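Local coordinates for protein Non-ribosomal peptide synthetase (Streptomyces halstedii, PDB 3WV4) that belongs to the AMP-binding enzyme family of the ANL clan, whose fold is found in non-ribosomal peptide synthetases, at residues 90-95 / 118-123; 97-102 / 144-149; 149-154 / 165-170. All blocks are in the same frame, centred on the assembly; numbering follows the deposited sequence.

Interaction 1 of 3, residues 90-95 / 118-123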
ATOM      1  N   LYS A  90      10.254 -21.240 -12.738  1.00 50.72           N
ATOM      2  CA  LYS A  90       9.132 -21.216 -13.691  1.00 49.35           C
ATOM      3  C   LYS A  90       9.441 -20.371 -14.924  1.00 46.40           C
ATOM      4  O   LYS A  90       8.602 -20.214 -15.788  1.00 43.80           O
ATOM      5  CB  LYS A  90       7.904 -20.634 -13.000  1.00 51.18           C
ATOM      6  CG  LYS A  90       7.346 -21.504 -11.891  1.00 51.89           C
ATOM      7  CD  LYS A  90       6.540 -22.632 -12.501  1.00 56.33           C
ATOM      8  CE  LYS A  90       5.891 -23.492 -11.443  1.00 58.74           C
ATOM      9  NZ  LYS A  90       6.848 -24.532 -11.022  1.00 68.56           N
ATOM     10  N   GLY A  91      10.618 -19.769 -14.970  1.00 43.20           N
ATOM     11  CA  GLY A  91      10.994 -18.986 -16.118  1.00 44.89           C
ATOM     12  C   GLY A  91      10.264 -17.654 -16.226  1.00 47.41           C
ATOM     13  O   GLY A  91      10.022 -17.171 -17.341  1.00 47.81           O
ATOM     14  N   VAL A  92       9.905 -17.053 -15.087  1.00 46.40           N
ATOM     15  CA  VAL A  92       9.184 -15.785 -15.104  1.00 50.27           C
ATOM     16  C   VAL A  92      10.268 -14.757 -15.068  1.00 48.10           C
ATOM     17  O   VAL A  92      11.075 -14.785 -14.206  1.00 51.19           O
ATOM     18  CB  VAL A  92       8.243 -15.610 -13.889  1.00 50.62           C
ATOM     19  CG1 VAL A  92       7.625 -14.242 -13.915  1.00 51.51           C
ATOM     20  CG2 VAL A  92       7.153 -16.647 -13.890  1.00 50.77           C
ATOM     21  N   ALA A  93      10.264 -13.845 -16.012  1.00 51.55           N
ATOM     22  CA  ALA A  93      11.423 -13.014 -16.235  1.00 54.07           C
ATOM     23  C   ALA A  93      11.124 -11.559 -15.919  1.00 50.59           C
ATOM     24  O   ALA A  93       9.960 -11.149 -15.758  1.00 49.09           O
ATOM     25  CB  ALA A  93      11.910 -13.174 -17.681  1.00 54.72           C
ATOM     26  N   ARG A  94      12.199 -10.787 -15.862  1.00 46.32           N
ATOM     27  CA  ARG A  94      12.124  -9.368 -15.607  1.00 46.10           C
ATOM     28  C   ARG A  94      11.062  -8.722 -16.446  1.00 46.50           C
ATOM     29  O   ARG A  94      11.001  -8.941 -17.638  1.00 48.42           O
ATOM     30  CB  ARG A  94      13.466  -8.735 -15.928  1.00 50.83           C
ATOM     31  CG  ARG A  94      13.594  -7.291 -15.489  1.00 53.12           C
ATOM     32  CD  ARG A  94      14.987  -6.815 -15.792  1.00 58.08           C
ATOM     33  NE  ARG A  94      15.070  -5.368 -15.643  1.00 64.57           N
ATOM     34  CZ  ARG A  94      16.038  -4.604 -16.133  1.00 65.93           C
ATOM     35  NH1 ARG A  94      17.024  -5.138 -16.832  1.00 68.99           N
ATOM     36  NH2 ARG A  94      16.013  -3.289 -15.941  1.00 67.88           N
ATOM     37  N   GLY A  95      10.194  -7.946 -15.822  1.00 43.09           N
ATOM     38  CA  GLY A  95       9.202  -7.167 -16.569  1.00 45.65           C
ATOM     39  C   GLY A  95       7.882  -7.869 -16.747  1.00 44.00           C
ATOM     40  O   GLY A  95       6.884  -7.240 -17.062  1.00 42.38           O
ATOM     41  N   ARG A 118      13.251  -9.944  -8.431  1.00 35.79           N
ATOM     42  CA  ARG A 118      13.482 -10.426  -9.783  1.00 38.13           C
ATOM     43  C   ARG A 118      13.004  -9.482 -10.840  1.00 38.72           C
ATOM     44  O   ARG A 118      12.923  -9.854 -12.000  1.00 40.53           O
ATOM     45  CB  ARG A 118      12.849 -11.830  -9.972  1.00 38.36           C
ATOM     46  CG  ARG A 118      13.571 -12.884  -9.147  1.00 41.60           C
ATOM     47  CD  ARG A 118      15.003 -13.081  -9.668  1.00 44.31           C
ATOM     48  NE  ARG A 118      15.816 -14.016  -8.873  1.00 45.48           N
ATOM     49  CZ  ARG A 118      16.738 -13.668  -7.981  1.00 45.05           C
ATOM     50  NH1 ARG A 118      16.965 -12.394  -7.671  1.00 50.31           N
ATOM     51  NH2 ARG A 118      17.411 -14.612  -7.349  1.00 46.26           N
ATOM     52  N   GLY A 119      12.636  -8.268 -10.458  1.00 39.70           N
ATOM     53  CA  GLY A 119      12.019  -7.337 -11.412  1.00 39.16           C
ATOM     54  C   GLY A 119      10.712  -7.808 -11.974  1.00 38.72           C
ATOM     55  O   GLY A 119      10.258  -7.316 -13.006  1.00 41.58           O
ATOM     56  N   VAL A 120      10.074  -8.758 -11.314  1.00 37.65           N
ATOM     57  CA  VAL A 120       8.752  -9.249 -11.765  1.00 35.59           C
ATOM     58  C   VAL A 120       7.694  -8.314 -11.166  1.00 36.05           C
ATOM     59  O   VAL A 120       7.834  -7.772 -10.049  1.00 35.71           O
ATOM     60  CB  VAL A 120       8.577 -10.729 -11.310  1.00 36.43           C
ATOM     61  CG1 VAL A 120       7.161 -11.269 -11.444  1.00 36.78           C
ATOM     62  CG2 VAL A 120       9.526 -11.585 -12.091  1.00 37.16           C
ATOM     63  N   VAL A 121       6.625  -8.130 -11.912  1.00 36.69           N
ATOM     64  CA  VAL A 121       5.581  -7.215 -11.549  1.00 36.01           C
ATOM     65  C   VAL A 121       4.428  -7.883 -10.825  1.00 34.20           C
ATOM     66  O   VAL A 121       3.747  -8.730 -11.384  1.00 38.12           O
ATOM     67  CB  VAL A 121       5.048  -6.479 -12.791  1.00 38.96           C
ATOM     68  CG1 VAL A 121       4.103  -5.365 -12.352  1.00 38.65           C
ATOM     69  CG2 VAL A 121       6.219  -5.898 -13.566  1.00 38.87           C
ATOM     70  N   PHE A 122       4.179  -7.414  -9.609  1.00 32.22           N
ATOM     71  CA  PHE A 122       3.149  -7.892  -8.715  1.00 32.21           C
ATOM     72  C   PHE A 122       1.829  -7.205  -9.047  1.00 33.48           C
ATOM     73  O   PHE A 122       1.762  -5.956  -9.070  1.00 34.59           O
ATOM     74  CB  PHE A 122       3.594  -7.494  -7.323  1.00 31.56           C
ATOM     75  CG  PHE A 122       2.756  -8.029  -6.194  1.00 32.01           C
ATOM     76  CD1 PHE A 122       2.744  -9.384  -5.896  1.00 30.34           C
ATOM     77  CD2 PHE A 122       2.052  -7.159  -5.358  1.00 32.29           C
ATOM     78  CE1 PHE A 122       2.033  -9.868  -4.823  1.00 28.97           C
ATOM     79  CE2 PHE A 122       1.307  -7.639  -4.290  1.00 31.56           C
ATOM     80  CZ  PHE A 122       1.295  -9.016  -4.032  1.00 32.36           C
ATOM     81  N   VAL A 123       0.791  -8.016  -9.285  1.00 33.24           N
ATOM     82  CA  VAL A 123      -0.571  -7.543  -9.649  1.00 33.51           C
ATOM     83  C   VAL A 123      -1.563  -8.160  -8.684  1.00 33.31           C
ATOM     84  O   VAL A 123      -2.102  -9.214  -8.936  1.00 35.50           O
ATOM     85  CB  VAL A 123      -0.958  -7.955 -11.072  1.00 33.99           C
ATOM     86  CG1 VAL A 123      -2.219  -7.210 -11.536  1.00 35.72           C
ATOM     87  CG2 VAL A 123       0.160  -7.668 -12.045  1.00 34.31           C
TER
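R94 and G119 bring the two backbones closest, their CA atoms 4.7 Å apart, as the loop 92-95 passes the turn 118-121 with their directions 67° apart. Both segments carry the chain out of a helix toward a strand of the same parallel sheet in the AMP-binding fold, 118-123 already entering its strand, 121-124, and both begin with a Schellman motif: G91 ends helix 73-89, and G119, also at positive phi, is the C' residue that ends helix 106-116. One hydrogen bond ties the connections together. G95 N donates to G119 O at 2.9 Å, nearly straight at the hydrogen, but the donor approaches from above the carbonyl plane, 42° out of it, so no lone pair is used squarely. The backbone of R94 packs closely beside it, with R94 CA lying 3.7 Å from R118 O. Beyond CG the R94 chain runs extended and leaves the contact, and its NE forms a salt bridge with D194. The guanidinium group of R118 is likewise engaged elsewhere, by D88 and the carbonyl of E186. The apolar part is carried by V92 and V120, whose side chains cross at about a right angle. V92 CG1, set anti to the backbone N (chi1 175°), packs on V120 CG2 at 3.7 Å and also meets V120 CG1. The same V120 CG2 rests against A93 O at 3.7 Å, so one methyl touches both a side chain and a backbone carbonyl. V120 is further enclosed by L87 of helix 73-89 and by I98 of the neighbouring strand 97-101. At the strand end of the contact, V121 CG2 packs 3.8 Å from G95 O, the oxygen that also accepts a hydrogen bond from R97 NH1.

Interaction 2 of 3, residues 97-102 / 144-149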
ATOM      1  N   ARG A  97       4.485 -10.036 -15.627  1.00 38.51           N
ATOM      2  CA  ARG A  97       3.549  -9.874 -14.539  1.00 37.93           C
ATOM      3  C   ARG A  97       3.162 -11.214 -13.924  1.00 39.66           C
ATOM      4  O   ARG A  97       3.123 -12.248 -14.616  1.00 40.53           O
ATOM      5  CB  ARG A  97       2.256  -9.165 -14.993  1.00 38.29           C
ATOM      6  CG  ARG A  97       2.310  -7.648 -15.212  1.00 38.16           C
ATOM      7  CD  ARG A  97       3.120  -7.249 -16.428  1.00 40.83           C
ATOM      8  NE  ARG A  97       2.610  -7.890 -17.651  1.00 43.84           N
ATOM      9  CZ  ARG A  97       3.331  -8.117 -18.736  1.00 44.88           C
ATOM     10  NH1 ARG A  97       4.580  -7.728 -18.785  1.00 46.59           N
ATOM     11  NH2 ARG A  97       2.777  -8.709 -19.793  1.00 49.19           N
ATOM     12  N   ILE A  98       2.838 -11.171 -12.626  1.00 36.29           N
ATOM     13  CA  ILE A  98       2.120 -12.246 -11.971  1.00 35.25           C
ATOM     14  C   ILE A  98       0.919 -11.653 -11.260  1.00 34.56           C
ATOM     15  O   ILE A  98       1.020 -10.615 -10.621  1.00 33.80           O
ATOM     16  CB  ILE A  98       2.984 -13.047 -10.996  1.00 34.11           C
ATOM     17  CG1 ILE A  98       3.434 -12.218  -9.790  1.00 35.16           C
ATOM     18  CG2 ILE A  98       4.200 -13.585 -11.727  1.00 35.01           C
ATOM     19  CD1 ILE A  98       4.226 -13.040  -8.784  1.00 38.05           C
ATOM     20  N   VAL A  99      -0.214 -12.308 -11.422  1.00 33.27           N
ATOM     21  CA  VAL A  99      -1.409 -11.947 -10.732  1.00 32.69           C
ATOM     22  C   VAL A  99      -1.607 -12.810  -9.509  1.00 33.56           C
ATOM     23  O   VAL A  99      -1.478 -14.045  -9.575  1.00 34.93           O
ATOM     24  CB  VAL A  99      -2.648 -12.159 -11.625  1.00 33.45           C
ATOM     25  CG1 VAL A  99      -3.901 -12.089 -10.779  1.00 33.75           C
ATOM     26  CG2 VAL A  99      -2.713 -11.078 -12.686  1.00 34.53           C
ATOM     27  N   VAL A 100      -1.975 -12.163  -8.415  1.00 31.86           N
ATOM     28  CA  VAL A 100      -1.927 -12.759  -7.119  1.00 33.52           C
ATOM     29  C   VAL A 100      -3.214 -12.388  -6.430  1.00 35.21           C
ATOM     30  O   VAL A 100      -3.522 -11.185  -6.299  1.00 35.07           O
ATOM     31  CB  VAL A 100      -0.727 -12.186  -6.323  1.00 34.72           C
ATOM     32  CG1 VAL A 100      -0.683 -12.792  -4.949  1.00 35.87           C
ATOM     33  CG2 VAL A 100       0.574 -12.455  -7.058  1.00 34.10           C
ATOM     34  N   GLN A 101      -3.968 -13.404  -6.019  1.00 34.57           N
ATOM     35  CA  GLN A 101      -5.240 -13.215  -5.322  1.00 35.09           C
ATOM     36  C   GLN A 101      -5.211 -13.960  -4.027  1.00 34.29           C
ATOM     37  O   GLN A 101      -5.576 -15.137  -3.947  1.00 34.82           O
ATOM     38  CB  GLN A 101      -6.412 -13.727  -6.152  1.00 37.97           C
ATOM     39  CG  GLN A 101      -7.762 -13.342  -5.560  1.00 38.33           C
ATOM     40  CD  GLN A 101      -8.933 -13.852  -6.371  1.00 40.74           C
ATOM     41  OE1 GLN A 101      -8.966 -15.023  -6.731  1.00 41.47           O
ATOM     42  NE2 GLN A 101      -9.912 -13.001  -6.624  1.00 39.83           N
ATOM     43  N   LEU A 102      -4.781 -13.263  -3.000  1.00 33.09           N
ATOM     44  CA  LEU A 102      -4.485 -13.864  -1.737  1.00 34.20           C
ATOM     45  C   LEU A 102      -4.929 -12.981  -0.621  1.00 33.42           C
ATOM     46  O   LEU A 102      -4.976 -11.764  -0.788  1.00 32.32           O
ATOM     47  CB  LEU A 102      -2.966 -14.067  -1.591  1.00 33.85           C
ATOM     48  CG  LEU A 102      -2.271 -15.066  -2.486  1.00 33.29           C
ATOM     49  CD1 LEU A 102      -0.822 -15.109  -2.073  1.00 35.36           C
ATOM     50  CD2 LEU A 102      -2.882 -16.431  -2.284  1.00 35.73           C
ATOM     51  N   ARG A 144       2.119 -14.000 -16.618  1.00 50.01           N
ATOM     52  CA  ARG A 144       2.756 -15.234 -16.962  1.00 50.68           C
ATOM     53  C   ARG A 144       2.013 -16.343 -16.216  1.00 50.20           C
ATOM     54  O   ARG A 144       1.860 -17.447 -16.715  1.00 56.43           O
ATOM     55  CB  ARG A 144       4.184 -15.080 -16.476  1.00 53.09           C
ATOM     56  CG  ARG A 144       5.172 -16.054 -16.964  1.00 60.81           C
ATOM     57  CD  ARG A 144       5.653 -15.800 -18.376  1.00 65.35           C
ATOM     58  NE  ARG A 144       6.807 -16.686 -18.570  1.00 67.50           N
ATOM     59  CZ  ARG A 144       7.058 -17.348 -19.685  1.00 71.07           C
ATOM     60  NH1 ARG A 144       6.257 -17.218 -20.739  1.00 75.12           N
ATOM     61  NH2 ARG A 144       8.112 -18.154 -19.745  1.00 73.57           N
ATOM     62  N   LEU A 145       1.494 -16.024 -15.028  1.00 49.13           N
ATOM     63  CA  LEU A 145       0.842 -16.999 -14.158  1.00 46.57           C
ATOM     64  C   LEU A 145       0.029 -16.328 -13.082  1.00 43.26           C
ATOM     65  O   LEU A 145      -0.028 -15.104 -12.987  1.00 40.14           O
ATOM     66  CB  LEU A 145       1.839 -17.959 -13.548  1.00 45.87           C
ATOM     67  CG  LEU A 145       3.001 -17.417 -12.714  1.00 47.40           C
ATOM     68  CD1 LEU A 145       2.561 -17.161 -11.285  1.00 46.77           C
ATOM     69  CD2 LEU A 145       4.132 -18.437 -12.726  1.00 48.55           C
ATOM     70  N   VAL A 146      -0.702 -17.143 -12.356  1.00 42.38           N
ATOM     71  CA  VAL A 146      -1.676 -16.646 -11.436  1.00 44.31           C
ATOM     72  C   VAL A 146      -1.564 -17.429 -10.164  1.00 45.57           C
ATOM     73  O   VAL A 146      -1.473 -18.672 -10.198  1.00 52.51           O
ATOM     74  CB  VAL A 146      -3.112 -16.812 -11.978  1.00 44.26           C
ATOM     75  CG1 VAL A 146      -4.142 -16.424 -10.925  1.00 43.09           C
ATOM     76  CG2 VAL A 146      -3.313 -16.005 -13.260  1.00 46.04           C
ATOM     77  N   ILE A 147      -1.592 -16.724  -9.036  1.00 40.05           N
ATOM     78  CA  ILE A 147      -1.543 -17.397  -7.753  1.00 37.71           C
ATOM     79  C   ILE A 147      -2.844 -17.195  -7.012  1.00 37.80           C
ATOM     80  O   ILE A 147      -3.272 -16.039  -6.812  1.00 43.69           O
ATOM     81  CB  ILE A 147      -0.353 -16.885  -6.936  1.00 36.66           C
ATOM     82  CG1 ILE A 147       0.921 -17.312  -7.652  1.00 38.57           C
ATOM     83  CG2 ILE A 147      -0.399 -17.449  -5.519  1.00 34.91           C
ATOM     84  CD1 ILE A 147       2.129 -16.560  -7.252  1.00 43.01           C
ATOM     85  N   ALA A 148      -3.437 -18.299  -6.560  1.00 35.26           N
ATOM     86  CA  ALA A 148      -4.747 -18.315  -5.901  1.00 35.40           C
ATOM     87  C   ALA A 148      -4.595 -18.742  -4.454  1.00 37.50           C
ATOM     88  O   ALA A 148      -3.596 -19.343  -4.066  1.00 37.59           O
ATOM     89  CB  ALA A 148      -5.682 -19.299  -6.622  1.00 37.67           C
ATOM     90  N   GLU A 149      -5.648 -18.531  -3.701  1.00 37.87           N
ATOM     91  CA  GLU A 149      -5.682 -18.772  -2.294  1.00 41.39           C
ATOM     92  C   GLU A 149      -5.785 -20.269  -1.900  1.00 44.09           C
ATOM     93  O   GLU A 149      -5.364 -20.650  -0.835  1.00 40.34           O
ATOM     94  CB  GLU A 149      -6.890 -18.006  -1.724  1.00 42.28           C
ATOM     95  CG  GLU A 149      -7.146 -18.221  -0.239  1.00 47.24           C
ATOM     96  CD  GLU A 149      -8.295 -17.394   0.266  1.00 50.84           C
ATOM     97  OE1 GLU A 149      -8.336 -17.162   1.486  1.00 57.89           O
ATOM     98  OE2 GLU A 149      -9.118 -16.955  -0.555  1.00 51.01           O
TER
HETATM   99  O   HOH W   1      -7.669 -16.718  -4.732  1.00 40.15           O
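V99 is gripped through both its backbone polar atoms by strand 145-148: V99 N donates to L145 O at 3.2 Å, and V99 O accepts from I147 N at 2.7 Å. Bonds from R144 N to R97 O and from Q101 N to I147 O extend this parallel ladder, in which the axes of the two short strands run 17° apart. V99 O also receives a CA-H...O contact from V146 CA. On one face, I98 and L145 lie side by side and point the same way. L145 CG sits between its backbone N and carbonyl carbon (chi1 57°), which brings L145 CD1 within 4.0 Å of I98 CG2. I147 CD1 continues this apolar surface toward I98 CD1 and V100 CG2. L102 crosses I147 at a slant, with CD1 the branch nearest I147 CG2, while L102 CD2 lies 3.5 Å from A148 O. Past I147 the ladder opens, and Q101 O and E149 N are joined through a water instead of directly. That water donates to Q101 O at 2.7 Å and to Q101 OE1 at 2.9 Å, and accepts from E149 N. Q101 reaches it with an extended chain whose CG is anti to the backbone N (chi1 -171°). Its other amide atom, NE2, bonds to N126 O, which leaves the terminal amide held from both of its polar atoms. At the start of the strands the R97 guanidinium bonds to the carbonyls of G95 and A141, and R144 NE forms a salt bridge with E96. V111 of helix 106-116 covers the face of I98 and V100, and L157 of helix 151-160 covers that of Q101, V146 and A148; strands 121-124 and 165-167 flank the pair.

Interaction 3 of 3, residues 149-154 / 165-170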
ATOM      1  N   GLU A 149      -5.648 -18.531  -3.701  1.00 37.87           N
ATOM      2  CA  GLU A 149      -5.682 -18.772  -2.294  1.00 41.39           C
ATOM      3  C   GLU A 149      -5.785 -20.269  -1.900  1.00 44.09           C
ATOM      4  O   GLU A 149      -5.364 -20.650  -0.835  1.00 40.34           O
ATOM      5  CB  GLU A 149      -6.890 -18.006  -1.724  1.00 42.28           C
ATOM      6  CG  GLU A 149      -7.146 -18.221  -0.239  1.00 47.24           C
ATOM      7  CD  GLU A 149      -8.295 -17.394   0.266  1.00 50.84           C
ATOM      8  OE1 GLU A 149      -8.336 -17.162   1.486  1.00 57.89           O
ATOM      9  OE2 GLU A 149      -9.118 -16.955  -0.555  1.00 51.01           O
ATOM     10  N   ASP A 150      -6.453 -21.067  -2.717  1.00 47.09           N
ATOM     11  CA  ASP A 150      -6.717 -22.471  -2.409  1.00 46.63           C
ATOM     12  C   ASP A 150      -7.169 -23.113  -3.685  1.00 45.70           C
ATOM     13  O   ASP A 150      -7.243 -22.454  -4.714  1.00 44.77           O
ATOM     14  CB  ASP A 150      -7.730 -22.660  -1.282  1.00 46.95           C
ATOM     15  CG  ASP A 150      -9.117 -22.101  -1.612  1.00 49.42           C
ATOM     16  OD1 ASP A 150      -9.519 -22.032  -2.770  1.00 49.36           O
ATOM     17  OD2 ASP A 150      -9.850 -21.733  -0.688  1.00 50.73           O
ATOM     18  N   GLU A 151      -7.474 -24.398  -3.645  1.00 53.15           N
ATOM     19  CA  GLU A 151      -7.819 -25.108  -4.882  1.00 54.80           C
ATOM     20  C   GLU A 151      -9.171 -24.711  -5.443  1.00 50.98           C
ATOM     21  O   GLU A 151      -9.353 -24.648  -6.655  1.00 51.09           O
ATOM     22  CB  GLU A 151      -7.738 -26.640  -4.695  1.00 58.59           C
ATOM     23  CG  GLU A 151      -6.310 -27.158  -4.741  1.00 61.86           C
ATOM     24  CD  GLU A 151      -5.596 -26.844  -6.056  1.00 63.28           C
ATOM     25  OE1 GLU A 151      -6.256 -26.813  -7.139  1.00 69.29           O
ATOM     26  OE2 GLU A 151      -4.369 -26.655  -6.013  1.00 60.79           O
ATOM     27  N   THR A 152     -10.124 -24.439  -4.574  1.00 52.49           N
ATOM     28  CA  THR A 152     -11.440 -24.014  -5.042  1.00 55.71           C
ATOM     29  C   THR A 152     -11.255 -22.693  -5.808  1.00 55.36           C
ATOM     30  O   THR A 152     -11.709 -22.548  -6.941  1.00 53.46           O
ATOM     31  CB  THR A 152     -12.508 -23.954  -3.910  1.00 59.61           C
ATOM     32  OG1 THR A 152     -11.900 -23.597  -2.666  1.00 68.38           O
ATOM     33  CG2 THR A 152     -13.176 -25.316  -3.734  1.00 64.18           C
ATOM     34  N   ALA A 153     -10.547 -21.747  -5.191  1.00 53.11           N
ATOM     35  CA  ALA A 153     -10.287 -20.442  -5.825  1.00 48.36           C
ATOM     36  C   ALA A 153      -9.488 -20.589  -7.099  1.00 47.34           C
ATOM     37  O   ALA A 153      -9.704 -19.864  -8.046  1.00 43.89           O
ATOM     38  CB  ALA A 153      -9.594 -19.485  -4.849  1.00 45.87           C
ATOM     39  N   ALA A 154      -8.550 -21.530  -7.119  1.00 50.88           N
ATOM     40  CA  ALA A 154      -7.762 -21.748  -8.316  1.00 52.22           C
ATOM     41  C   ALA A 154      -8.640 -22.347  -9.409  1.00 51.55           C
ATOM     42  O   ALA A 154      -8.399 -22.089 -10.582  1.00 49.24           O
ATOM     43  CB  ALA A 154      -6.550 -22.639  -8.042  1.00 52.47           C
ATOM     44  N   VAL A 165      -2.476 -21.515 -13.167  1.00 51.04           N
ATOM     45  CA  VAL A 165      -2.954 -21.004 -11.898  1.00 51.41           C
ATOM     46  C   VAL A 165      -2.372 -21.913 -10.822  1.00 50.03           C
ATOM     47  O   VAL A 165      -2.511 -23.133 -10.939  1.00 48.91           O
ATOM     48  CB  VAL A 165      -4.492 -21.141 -11.812  1.00 51.18           C
ATOM     49  CG1 VAL A 165      -5.028 -20.530 -10.515  1.00 50.52           C
ATOM     50  CG2 VAL A 165      -5.132 -20.529 -13.039  1.00 50.61           C
ATOM     51  N   TYR A 166      -1.813 -21.351  -9.750  1.00 47.21           N
ATOM     52  CA  TYR A 166      -1.191 -22.162  -8.703  1.00 42.77           C
ATOM     53  C   TYR A 166      -1.805 -21.861  -7.375  1.00 43.40           C
ATOM     54  O   TYR A 166      -1.945 -20.712  -7.030  1.00 45.85           O
ATOM     55  CB  TYR A 166       0.262 -21.843  -8.618  1.00 42.11           C
ATOM     56  CG  TYR A 166       1.034 -22.252  -9.826  1.00 42.62           C
ATOM     57  CD1 TYR A 166       1.567 -23.542  -9.940  1.00 43.16           C
ATOM     58  CD2 TYR A 166       1.234 -21.361 -10.850  1.00 44.25           C
ATOM     59  CE1 TYR A 166       2.263 -23.935 -11.071  1.00 42.78           C
ATOM     60  CE2 TYR A 166       1.948 -21.711 -11.997  1.00 44.20           C
ATOM     61  CZ  TYR A 166       2.476 -23.020 -12.109  1.00 46.11           C
ATOM     62  OH  TYR A 166       3.197 -23.462 -13.233  1.00 43.15           O
ATOM     63  N   SER A 167      -2.177 -22.892  -6.633  1.00 43.06           N
ATOM     64  CA  SER A 167      -2.609 -22.750  -5.244  1.00 45.29           C
ATOM     65  C   SER A 167      -1.446 -22.312  -4.358  1.00 44.90           C
ATOM     66  O   SER A 167      -0.364 -22.855  -4.478  1.00 42.50           O
ATOM     67  CB  SER A 167      -3.083 -24.110  -4.744  1.00 47.29           C
ATOM     68  OG  SER A 167      -3.721 -24.008  -3.482  1.00 54.79           O
ATOM     69  N   ILE A 168      -1.663 -21.383  -3.430  1.00 43.71           N
ATOM     70  CA  ILE A 168      -0.552 -20.959  -2.581  1.00 43.54           C
ATOM     71  C   ILE A 168       0.002 -22.118  -1.701  1.00 43.36           C
ATOM     72  O   ILE A 168       1.170 -22.195  -1.459  1.00 43.25           O
ATOM     73  CB  ILE A 168      -0.904 -19.733  -1.714  1.00 41.80           C
ATOM     74  CG1 ILE A 168       0.340 -19.211  -1.007  1.00 40.95           C
ATOM     75  CG2 ILE A 168      -1.933 -20.068  -0.638  1.00 42.47           C
ATOM     76  CD1 ILE A 168       1.406 -18.706  -1.943  1.00 40.03           C
ATOM     77  N   ASP A 169      -0.851 -23.008  -1.228  1.00 52.91           N
ATOM     78  CA  ASP A 169      -0.403 -24.157  -0.424  1.00 54.12           C
ATOM     79  C   ASP A 169       0.442 -25.086  -1.235  1.00 55.45           C
ATOM     80  O   ASP A 169       1.554 -25.423  -0.861  1.00 64.98           O
ATOM     81  CB  ASP A 169      -1.615 -24.923   0.035  1.00 58.58           C
ATOM     82  CG  ASP A 169      -2.646 -24.004   0.698  1.00 64.78           C
ATOM     83  OD1 ASP A 169      -2.361 -23.540   1.839  1.00 60.75           O
ATOM     84  OD2 ASP A 169      -3.702 -23.700   0.034  1.00 66.77           O
ATOM     85  N   SER A 170      -0.076 -25.525  -2.365  1.00 53.69           N
ATOM     86  CA  SER A 170       0.668 -26.466  -3.127  1.00 53.78           C
ATOM     87  C   SER A 170       2.049 -25.862  -3.403  1.00 48.49           C
ATOM     88  O   SER A 170       3.092 -26.476  -3.077  1.00 47.17           O
ATOM     89  CB  SER A 170      -0.101 -26.884  -4.389  1.00 55.55           C
ATOM     90  OG  SER A 170       0.310 -26.149  -5.524  1.00 61.81           O
TER
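S167 meets the start of helix 151-160 with both atoms of its short side chain. Its CB lies 3.1 Å from E151 OE2, a close approach of the carboxylate oxygen to a methylene group, with E151 CD just behind. At the tip, OG is swung anti to the backbone N (chi1 -170°) and comes 3.5 Å from D150 CA, almost equally near D150 C. It therefore touches backbone carbon on the opposing segment, while the E151 chain, bent at its second torsion, returns toward S167 from the other helix. E151 OE1 is turned to R158, with which it makes a long, weak ion pair. These residues bring together the turn from strand 145-148 into helix 151-160 and the exit from strand 165-167, in the beta-alpha-beta unit formed by these three elements: D150 occupies the N-cap position of helix 151-160, and S167 that of helix 168-180. The D150 cap is made by one oxygen. OD1 accepts from A153 N at 2.6 Å, nearly along its C-O axis, and also from T152 OG1 at 2.9 Å, which comes from above the carboxylate plane, 55° out of it. D169 OD2 approaches E149 O to 3.6 Å and stays 6.5 Å from D150 OD2, like charges not in contact; the positive ends of the two helix dipoles would probably offset part of the repulsion between these carboxylates. I168 places CG2 between its own backbone N and carbonyl carbon, and this methyl rests 3.5 Å from E149 O. Deeper in, where helix 151-160 packs on strand 165-167, A154 CB points at V165 and meets V165 CG1 at 3.6 Å. A148 lies against both of these side chains, and V165 O accepts a hydrogen bond from R158 NH2.

In the fold
All three contacts lie in or beside one parallel sheet with strand order 121-124, 97-101, 145-148, 165-167. Interactions 1 and 2, centres about 11 Å apart, meet along its first two strands, where V121 O and I98 N lie 2.9 Å apart in a probable hydrogen bond; V92 CG2 also packs on L145 CD2 at 3.7 Å. Interactions 2 and 3 share E149 and have centres about 9 Å apart. They join through a probable bond between V146 O and Y166 N at 2.7 Å. Interactions 1 and 3, about 19 Å apart between centres, still touch where the K90 chain packs against the hydroxyl end of Y166.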